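Local coordinates for protein transcriptional regulator, TetR family (Myxococcus xanthus, PDB 5K7F) that probably binds cis-regulatory DNA as the TetR-like repressor AibR, in a proposed control of alternative de novo isovaleryl coenzyme A biosynthesis, at residues A[93-98]-A[192-198]; A[137-142]-A[163-167]; A[87-91]-A[151-155]. All coordinates share one frame; numbering follows the deposited sequence. Where two conformers were deposited one is given.

Interaction 1. Residues A[93-98]-A[192-198]; sequences LRACMR and MVGMLFP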
loop_
_atom_site.group_PDB
_atom_site.type_symbol
_atom_site.label_atom_id
_atom_site.label_comp_id
_atom_site.label_asym_id
_atom_site.label_seq_id
_atom_site.Cartn_x
_atom_site.Cartn_y
_atom_site.Cartn_z
ATOM N N LEU A 93 -7.078 8.037 18.091
ATOM C CA LEU A 93 -6.948 7.244 16.866
ATOM C C LEU A 93 -7.837 7.803 15.752
ATOM O O LEU A 93 -7.415 7.875 14.584
ATOM C CB LEU A 93 -7.310 5.798 17.173
ATOM C CG LEU A 93 -6.190 4.995 17.842
ATOM C CD1 LEU A 93 -6.800 3.803 18.495
ATOM C CD2 LEU A 93 -5.119 4.637 16.814
ATOM N N ARG A 94 -9.056 8.258 16.108
ATOM C CA ARG A 94 -9.959 8.829 15.107
ATOM C C ARG A 94 -9.378 10.111 14.499
ATOM O O ARG A 94 -9.424 10.313 13.274
ATOM C CB ARG A 94 -11.318 9.151 15.732
ATOM C CG ARG A 94 -12.112 7.949 16.122
ATOM C CD ARG A 94 -13.464 8.330 16.739
ATOM N NE ARG A 94 -14.181 7.156 17.202
ATOM C CZ ARG A 94 -14.859 7.080 18.349
ATOM N NH1 ARG A 94 -14.924 8.125 19.167
ATOM N NH2 ARG A 94 -15.460 5.946 18.679
ATOM N N ALA A 95 -8.790 10.949 15.336
ATOM C CA ALA A 95 -8.168 12.178 14.844
ATOM C C ALA A 95 -6.905 11.874 14.054
ATOM O O ALA A 95 -6.647 12.530 13.033
ATOM C CB ALA A 95 -7.864 13.129 16.000
ATOM N N CYS A 96 -6.119 10.873 14.507
ATOM C CA CYS A 96 -4.873 10.507 13.841
ATOM C C CYS A 96 -5.152 9.995 12.437
ATOM O O CYS A 96 -4.508 10.399 11.461
ATOM C CB CYS A 96 -4.127 9.479 14.677
ATOM S SG CYS A 96 -2.397 9.225 14.227
ATOM N N MET A 97 -6.173 9.147 12.312
ATOM C CA MET A 97 -6.563 8.618 11.017
ATOM C C MET A 97 -6.998 9.727 10.065
ATOM O O MET A 97 -6.605 9.735 8.888
ATOM C CB MET A 97 -7.700 7.617 11.170
ATOM C CG MET A 97 -8.056 6.979 9.824
ATOM S SD MET A 97 -9.225 5.620 9.996
ATOM C CE MET A 97 -8.156 4.257 9.635
ATOM N N ARG A 98 -7.848 10.647 10.548
ATOM C CA ARG A 98 -8.296 11.732 9.682
ATOM C C ARG A 98 -7.113 12.594 9.225
ATOM O O ARG A 98 -6.930 12.814 8.015
ATOM C CB ARG A 98 -9.360 12.556 10.394
ATOM C CG ARG A 98 -9.974 13.665 9.546
ATOM C CD ARG A 98 -11.072 14.375 10.328
ATOM N NE ARG A 98 -11.911 15.274 9.520
ATOM C CZ ARG A 98 -12.962 14.907 8.782
ATOM N NH1 ARG A 98 -13.350 13.625 8.668
ATOM N NH2 ARG A 98 -13.647 15.848 8.154
ATOM N N MET A 192 -13.834 5.715 6.728
ATOM C CA MET A 192 -12.792 4.838 7.273
ATOM C C MET A 192 -12.807 4.858 8.795
ATOM O O MET A 192 -12.692 3.814 9.450
ATOM C CB MET A 192 -11.425 5.258 6.751
ATOM C CG MET A 192 -11.153 4.758 5.329
ATOM S SD MET A 192 -9.427 4.910 4.800
ATOM C CE MET A 192 -9.662 4.532 3.089
ATOM N N VAL A 193 -12.948 6.043 9.372
ATOM C CA VAL A 193 -12.969 6.173 10.821
ATOM C C VAL A 193 -14.187 5.480 11.368
ATOM O O VAL A 193 -14.141 4.861 12.433
ATOM C CB VAL A 193 -12.931 7.662 11.240
ATOM C CG1 VAL A 193 -13.247 7.818 12.701
ATOM C CG2 VAL A 193 -11.554 8.220 10.958
ATOM N N GLY A 194 -15.306 5.588 10.648
ATOM C CA GLY A 194 -16.534 4.939 11.082
ATOM C C GLY A 194 -16.429 3.429 11.075
ATOM O O GLY A 194 -17.060 2.763 11.905
ATOM N N MET A 195 -15.616 2.879 10.169
ATOM C CA MET A 195 -15.399 1.427 10.082
ATOM C C MET A 195 -14.533 0.914 11.220
ATOM O O MET A 195 -14.847 -0.110 11.845
ATOM C CB MET A 195 -14.707 1.057 8.775
ATOM C CG MET A 195 -15.510 1.165 7.555
ATOM S SD MET A 195 -14.768 0.080 6.298
ATOM C CE MET A 195 -15.540 -1.415 6.703
ATOM N N LEU A 196 -13.379 1.547 11.436
ATOM C CA LEU A 196 -12.445 1.030 12.421
ATOM C C LEU A 196 -12.783 1.461 13.830
ATOM O O LEU A 196 -12.542 0.700 14.779
ATOM C CB LEU A 196 -11.023 1.480 12.089
ATOM C CG LEU A 196 -10.159 0.617 11.170
ATOM C CD1 LEU A 196 -8.694 0.801 11.531
ATOM C CD2 LEU A 196 -10.517 -0.877 11.164
ATOM N N PHE A 197 -13.321 2.666 14.002
ATOM C CA PHE A 197 -13.506 3.259 15.322
ATOM C C PHE A 197 -14.936 3.761 15.508
ATOM O O PHE A 197 -15.163 4.923 15.837
ATOM C CB PHE A 197 -12.506 4.397 15.521
ATOM C CG PHE A 197 -11.079 4.039 15.170
ATOM C CD1 PHE A 197 -10.398 3.065 15.867
ATOM C CD2 PHE A 197 -10.416 4.676 14.135
ATOM C CE1 PHE A 197 -9.099 2.736 15.545
ATOM C CE2 PHE A 197 -9.107 4.376 13.829
ATOM C CZ PHE A 197 -8.443 3.394 14.525
ATOM N N PRO A 198 -15.930 2.904 15.318
ATOM C CA PRO A 198 -17.310 3.306 15.576
ATOM C C PRO A 198 -17.541 3.480 17.065
ATOM O O PRO A 198 -16.729 3.024 17.884
ATOM C CB PRO A 198 -18.116 2.122 15.037
ATOM C CG PRO A 198 -17.244 0.968 15.345
ATOM C CD PRO A 198 -15.824 1.468 15.084
#

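Interaction 2. Residues A[137-142]-A[163-167]; sequences YVDFLE and AFSFL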
loop_
_atom_site.group_PDB
_atom_site.type_symbol
_atom_site.label_atom_id
_atom_site.label_comp_id
_atom_site.label_asym_id
_atom_site.label_seq_id
_atom_site.Cartn_x
_atom_site.Cartn_y
_atom_site.Cartn_z
ATOM N N TYR A 137 6.269 6.127 14.767
ATOM C CA TYR A 137 4.855 6.283 14.432
ATOM C C TYR A 137 4.057 5.016 14.726
ATOM O O TYR A 137 2.970 5.072 15.320
ATOM C CB TYR A 137 4.722 6.701 12.960
ATOM C CG TYR A 137 3.312 7.128 12.593
ATOM C CD1 TYR A 137 2.713 8.212 13.215
ATOM C CD2 TYR A 137 2.594 6.466 11.619
ATOM C CE1 TYR A 137 1.398 8.612 12.908
ATOM C CE2 TYR A 137 1.300 6.847 11.291
ATOM C CZ TYR A 137 0.707 7.945 11.936
ATOM O OH TYR A 137 -0.578 8.355 11.632
ATOM N N VAL A 138 4.569 3.859 14.290
ATOM C CA VAL A 138 3.889 2.600 14.563
ATOM C C VAL A 138 3.727 2.399 16.067
ATOM O O VAL A 138 2.666 1.957 16.533
ATOM C CB VAL A 138 4.643 1.416 13.922
ATOM C CG1 VAL A 138 4.000 0.092 14.320
ATOM C CG2 VAL A 138 4.640 1.509 12.418
ATOM N N ASP A 139 4.775 2.726 16.848
ATOM C CA ASP A 139 4.697 2.599 18.306
ATOM C C ASP A 139 3.553 3.437 18.864
ATOM O O ASP A 139 2.828 3.016 19.780
ATOM C CB ASP A 139 6.012 3.056 18.956
ATOM C CG ASP A 139 7.176 2.109 18.720
ATOM O OD1 ASP A 139 6.979 0.963 18.264
ATOM O OD2 ASP A 139 8.314 2.538 19.006
ATOM N N PHE A 140 3.424 4.663 18.360
ATOM C CA PHE A 140 2.346 5.540 18.778
ATOM C C PHE A 140 0.989 4.914 18.506
ATOM O O PHE A 140 0.108 4.924 19.372
ATOM C CB PHE A 140 2.492 6.864 18.047
ATOM C CG PHE A 140 1.392 7.884 18.361
ATOM C CD1 PHE A 140 1.485 8.733 19.447
ATOM C CD2 PHE A 140 0.265 7.992 17.541
ATOM C CE1 PHE A 140 0.490 9.701 19.694
ATOM C CE2 PHE A 140 -0.718 8.939 17.784
ATOM C CZ PHE A 140 -0.629 9.767 18.872
ATOM N N LEU A 141 0.793 4.378 17.299
ATOM C CA LEU A 141 -0.482 3.728 16.997
ATOM C C LEU A 141 -0.703 2.517 17.905
ATOM O O LEU A 141 -1.818 2.322 18.428
ATOM C CB LEU A 141 -0.541 3.313 15.520
ATOM C CG LEU A 141 -0.428 4.429 14.460
ATOM C CD1 LEU A 141 -0.461 3.824 13.070
ATOM C CD2 LEU A 141 -1.545 5.382 14.617
ATOM N N GLU A 142 0.344 1.711 18.142
ATOM C CA GLU A 142 0.174 0.527 18.989
ATOM C C GLU A 142 -0.206 0.905 20.416
ATOM O O GLU A 142 -1.096 0.288 21.008
ATOM C CB GLU A 142 1.447 -0.340 18.984
ATOM C CG GLU A 142 1.741 -1.000 17.669
ATOM C CD GLU A 142 2.799 -2.108 17.699
ATOM O OE1 GLU A 142 3.384 -2.387 18.758
ATOM O OE2 GLU A 142 3.051 -2.694 16.627
ATOM N N ALA A 163 -2.522 -1.422 14.349
ATOM C CA ALA A 163 -1.634 -0.410 13.781
ATOM C C ALA A 163 -1.457 -0.575 12.276
ATOM O O ALA A 163 -1.579 0.403 11.512
ATOM C CB ALA A 163 -0.282 -0.472 14.496
ATOM N N PHE A 164 -1.106 -1.784 11.816
ATOM C CA PHE A 164 -0.848 -1.943 10.400
ATOM C C PHE A 164 -2.130 -2.073 9.573
ATOM O O PHE A 164 -2.082 -1.882 8.355
ATOM C CB PHE A 164 0.090 -3.142 10.170
ATOM C CG PHE A 164 1.539 -2.841 10.505
ATOM C CD1 PHE A 164 2.293 -2.000 9.723
ATOM C CD2 PHE A 164 2.124 -3.390 11.625
ATOM C CE1 PHE A 164 3.592 -1.726 10.049
ATOM C CE2 PHE A 164 3.433 -3.123 11.940
ATOM C CZ PHE A 164 4.160 -2.299 11.159
ATOM N N SER A 165 -3.270 -2.377 10.176
ATOM C CA SER A 165 -4.533 -2.284 9.432
ATOM C C SER A 165 -4.816 -0.826 9.104
ATOM O O SER A 165 -5.104 -0.451 7.941
ATOM C CB SER A 165 -5.675 -2.888 10.250
ATOM O OG SER A 165 -5.491 -4.302 10.395
ATOM N N PHE A 166 -4.715 -0.000 10.132
ATOM C CA PHE A 166 -4.781 1.455 10.023
ATOM C C PHE A 166 -3.821 1.966 8.948
ATOM O O PHE A 166 -4.201 2.754 8.060
ATOM C CB PHE A 166 -4.454 2.001 11.407
ATOM C CG PHE A 166 -4.384 3.521 11.533
ATOM C CD1 PHE A 166 -3.472 4.301 10.823
ATOM C CD2 PHE A 166 -5.155 4.117 12.484
ATOM C CE1 PHE A 166 -3.410 5.717 11.045
ATOM C CE2 PHE A 166 -5.088 5.492 12.707
ATOM C CZ PHE A 166 -4.189 6.263 11.967
ATOM N N LEU A 167 -2.545 1.586 9.052
ATOM C CA LEU A 167 -1.558 2.075 8.103
ATOM C C LEU A 167 -1.862 1.630 6.674
ATOM O O LEU A 167 -1.775 2.435 5.739
ATOM C CB LEU A 167 -0.161 1.624 8.521
ATOM C CG LEU A 167 0.518 2.469 9.583
ATOM C CD1 LEU A 167 1.839 1.789 9.994
ATOM C CD2 LEU A 167 0.749 3.912 9.100
#

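Interaction 3. Residues A[87-91]-A[151-155]; sequences ANPVE and QGLIR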
loop_
_atom_site.group_PDB
_atom_site.type_symbol
_atom_site.label_atom_id
_atom_site.label_comp_id
_atom_site.label_asym_id
_atom_site.label_seq_id
_atom_site.Cartn_x
_atom_site.Cartn_y
_atom_site.Cartn_z
ATOM N N ALA A 87 -6.327 12.763 25.184
ATOM C CA ALA A 87 -6.145 11.804 26.270
ATOM C C ALA A 87 -6.930 10.525 26.026
ATOM O O ALA A 87 -6.416 9.413 26.263
ATOM C CB ALA A 87 -6.571 12.425 27.601
ATOM N N ASN A 88 -8.141 10.676 25.507
ATOM C CA ASN A 88 -8.979 9.542 25.158
ATOM C C ASN A 88 -8.393 8.833 23.935
ATOM O O ASN A 88 -8.246 9.469 22.871
ATOM C CB ASN A 88 -10.403 10.036 24.904
ATOM C CG ASN A 88 -11.318 8.918 24.477
ATOM O OD1 ASN A 88 -10.925 8.114 23.666
ATOM N ND2 ASN A 88 -12.545 8.871 25.008
ATOM N N PRO A 89 -8.017 7.537 24.048
ATOM C CA PRO A 89 -7.231 6.879 22.986
ATOM C C PRO A 89 -8.021 6.569 21.725
ATOM O O PRO A 89 -7.422 6.576 20.638
ATOM C CB PRO A 89 -6.726 5.588 23.653
ATOM C CG PRO A 89 -7.739 5.301 24.760
ATOM C CD PRO A 89 -8.184 6.679 25.234
ATOM N N VAL A 90 -9.329 6.298 21.817
ATOM C CA VAL A 90 -10.110 6.154 20.594
ATOM C C VAL A 90 -10.310 7.504 19.907
ATOM O O VAL A 90 -10.204 7.594 18.675
ATOM C CB VAL A 90 -11.442 5.416 20.850
ATOM C CG1 VAL A 90 -12.531 6.290 21.400
ATOM C CG2 VAL A 90 -11.899 4.758 19.532
ATOM N N GLU A 91 -10.532 8.590 20.675
ATOM C CA GLU A 91 -10.583 9.916 20.061
ATOM C C GLU A 91 -9.257 10.249 19.397
ATOM O O GLU A 91 -9.229 10.832 18.304
ATOM C CB GLU A 91 -10.900 10.988 21.113
ATOM C CG GLU A 91 -12.309 10.965 21.702
ATOM C CD GLU A 91 -12.578 12.147 22.660
ATOM O OE1 GLU A 91 -11.759 13.110 22.722
ATOM O OE2 GLU A 91 -13.611 12.096 23.359
ATOM N N GLN A 151 -9.495 -0.242 27.728
ATOM C CA GLN A 151 -10.527 0.619 28.297
ATOM C C GLN A 151 -11.896 0.337 27.694
ATOM O O GLN A 151 -12.864 0.997 28.073
ATOM C CB GLN A 151 -10.155 2.102 28.123
ATOM C CG GLN A 151 -8.876 2.481 28.871
ATOM C CD GLN A 151 -8.365 3.894 28.575
ATOM O OE1 GLN A 151 -9.125 4.790 28.300
ATOM N NE2 GLN A 151 -7.059 4.065 28.625
ATOM N N GLY A 152 -11.996 -0.662 26.809
ATOM C CA GLY A 152 -13.268 -1.015 26.204
ATOM C C GLY A 152 -13.847 0.039 25.283
ATOM O O GLY A 152 -15.069 0.079 25.096
ATOM N N LEU A 153 -13.006 0.906 24.702
ATOM C CA LEU A 153 -13.483 1.905 23.748
ATOM C C LEU A 153 -13.395 1.433 22.295
ATOM O O LEU A 153 -13.955 2.093 21.419
ATOM C CB LEU A 153 -12.699 3.210 23.931
ATOM C CG LEU A 153 -12.750 3.828 25.335
ATOM C CD1 LEU A 153 -11.610 4.818 25.487
ATOM C CD2 LEU A 153 -14.098 4.514 25.625
ATOM N N ILE A 154 -12.733 0.300 22.034
ATOM C CA ILE A 154 -12.739 -0.373 20.741
ATOM C C ILE A 154 -12.812 -1.865 21.039
ATOM O O ILE A 154 -12.439 -2.331 22.124
ATOM C CB ILE A 154 -11.502 -0.076 19.843
ATOM C CG1 ILE A 154 -10.214 -0.459 20.555
ATOM C CG2 ILE A 154 -11.448 1.411 19.432
ATOM C CD1 ILE A 154 -8.977 -0.207 19.766
ATOM N N ARG A 155 -13.328 -2.596 20.080
ATOM C CA ARG A 155 -13.326 -4.059 20.160
ATOM C C ARG A 155 -11.895 -4.571 20.310
ATOM O O ARG A 155 -10.977 -4.017 19.696
ATOM C CB ARG A 155 -13.978 -4.617 18.894
ATOM C CG ARG A 155 -14.039 -6.118 18.796
ATOM C CD ARG A 155 -14.849 -6.553 17.561
ATOM N NE ARG A 155 -16.022 -5.700 17.352
ATOM C CZ ARG A 155 -17.238 -5.935 17.840
ATOM N NH1 ARG A 155 -17.473 -7.021 18.575
ATOM N NH2 ARG A 155 -18.225 -5.075 17.586
#

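Interaction 1. Residues A[93-98]-A[192-198]
Leu93 lies with its CB over one face of the Phe197 ring, a CH-pi contact in which CB stands 4.0 Å from the ring centroid and close to the normal, toward the rim on the CZ side. Leu196 CB sits above the centre of the opposite face, so the ring is sandwiched between its own chain and helix 89-105. Arg94 runs past the same phenylalanine in the opposite direction, its CG 3.6 Å from Phe197 CB, and its extended chain carries the guanidinium to the backbone just beyond the last turn of helix 185-196. There Arg94 NE donates to Phe197 O over 2.8 Å (N-H...O angle 147°), while NH2 adds weak bonds to Phe197 O and Pro198 O. A positive group at this helix end would probably offset the partial negative charge of its carbonyls. The segments 93-98 and 192-196 run roughly antiparallel, their axes at 145°, within the all-helical ligand-binding and dimerisation domain of the TetR family; Met192 and Leu196 also touch the second subunit. Deeper in, Met97 CG is anti to the backbone N (chi1 -176°), which sends the thioether toward helix 185-196 until SD rests 3.6 Å from Val193 CG2 and, obliquely, 4.0 Å from Phe197 CE2, a Met-aromatic contact. A bend at chi3 turns Met97 CE to Leu196 CD1. Val193 splits its branches between two partners, CG2 to the methionine and CG1 to Arg94 CG at 3.6 Å.

Interaction 2. Residues A[137-142]-A[163-167]
Leu141 holds CG anti to its carbonyl carbon (chi1 -61°) and Phe166 holds its ring anti to the backbone N (chi1 177°), and together these torsions carry the forked end of the leucine over the flat of the ring. Leu141 CD2 stands 4.0 Å from the Phe166 centroid, close to the normal, in a CH-pi contact, while CD1 reaches Phe166 CD1 at 3.8 Å and Leu167 CG at 3.9 Å. The two backbones come nearest at Leu141 and Ala163, where the CB atoms touch at 3.9 Å, and the small alanine CB also takes Glu142 CG at 3.8 Å, so the aliphatic part of the glutamate is used for packing while its OE2 makes a weak hydrogen bond to Thr160. Leu167 reaches back with both methyls. Its CD2 meets the edge of the Tyr137 ring, near the ring plane, 3.7 Å from CE2, and its CD1 lies against Val138 CG2. Both methyls of Val138 also touch the outer end of the Phe164 ring, CG1 obliquely and 4.0 Å from CZ. The hydroxyl of Tyr137 passes Phe166 CE1 obliquely without bonding to it; its hydrogen bond is with Asn100 on helix 89-105, which satisfies this buried polar atom. Phe164 stacks on Trp176 of the second subunit. With the axes of 137-142 and 163-167 116° apart and an apolar interface of interlocking leucine, valine and aromatic side chains, helices 125-150 and 159-171 cross steeply here, an arrangement that belongs to the helical core of the TetR-family C-terminal domain.

Interaction 3. Residues A[87-91]-A[151-155]
The carboxamide of Asn88 has a neighbour on each side of its plane: Leu153 CD1 approaches obliquely from one, 3.8 Å from OD1, and Glu91 N from the other, donating to OD1 over 3.1 Å from 50° out of the carbonyl plane. That nearly straight bond (175°) caps helix 89-105, with Asn88 as its N-cap. The amide of Gln151 turns a face to the CG-CD edge of the Pro89 ring, with OE1 3.7 Å from Pro89 CD and both CD and NE2 of the glutamine 4.1 Å from Pro89 CG. Leu153 CD1 comes in from one face of the proline ring, toward its rim, 3.9 Å from Pro89 CD. With an alanine in place of Asn88, Glu91 N would probably lose its capping acceptor and Leu153 CD1 part of its packing surface. Val90 points CG2 anti to its backbone N, which sets this methyl against Ile154 CG2 at 3.4 Å, tighter than usual for two carbons, while CG1 packs on Leu153 CB at 4.0 Å. Gly152, with positive phi, ends helix 125-150 in a Schellman motif, and the chain then turns along the start of helix 89-105. Pro89 and Ile154 both rest on Ala148 of helix 125-150, and Val90 and Ile154 meet Phe197 beyond helix 185-196, so the contact joins one helix start to the ends of two others.

All three contacts lie in the C-terminal domain, on the same side of the chain's centre. Interactions 1 and 3 share helix 89-105, their centres about 11 Å apart, and meet where Phe197 touches Val90 and Ile154. The centres of interactions 1 and 2 are about 12 Å apart, and the two are joined by Phe166 CZ, 3.5 Å from Met97 CA; interactions 2 and 3 do not touch, with nearest atoms about 7 Å apart. Along the chain interaction 2 is nested within the loop closed by interaction 1, whereas interaction 3 alternates with both. Helices 89-105, 125-150, 159-171 and 185-196 are thus tied into one body, whose last two helices reach the second subunit, as in TetR-family dimers.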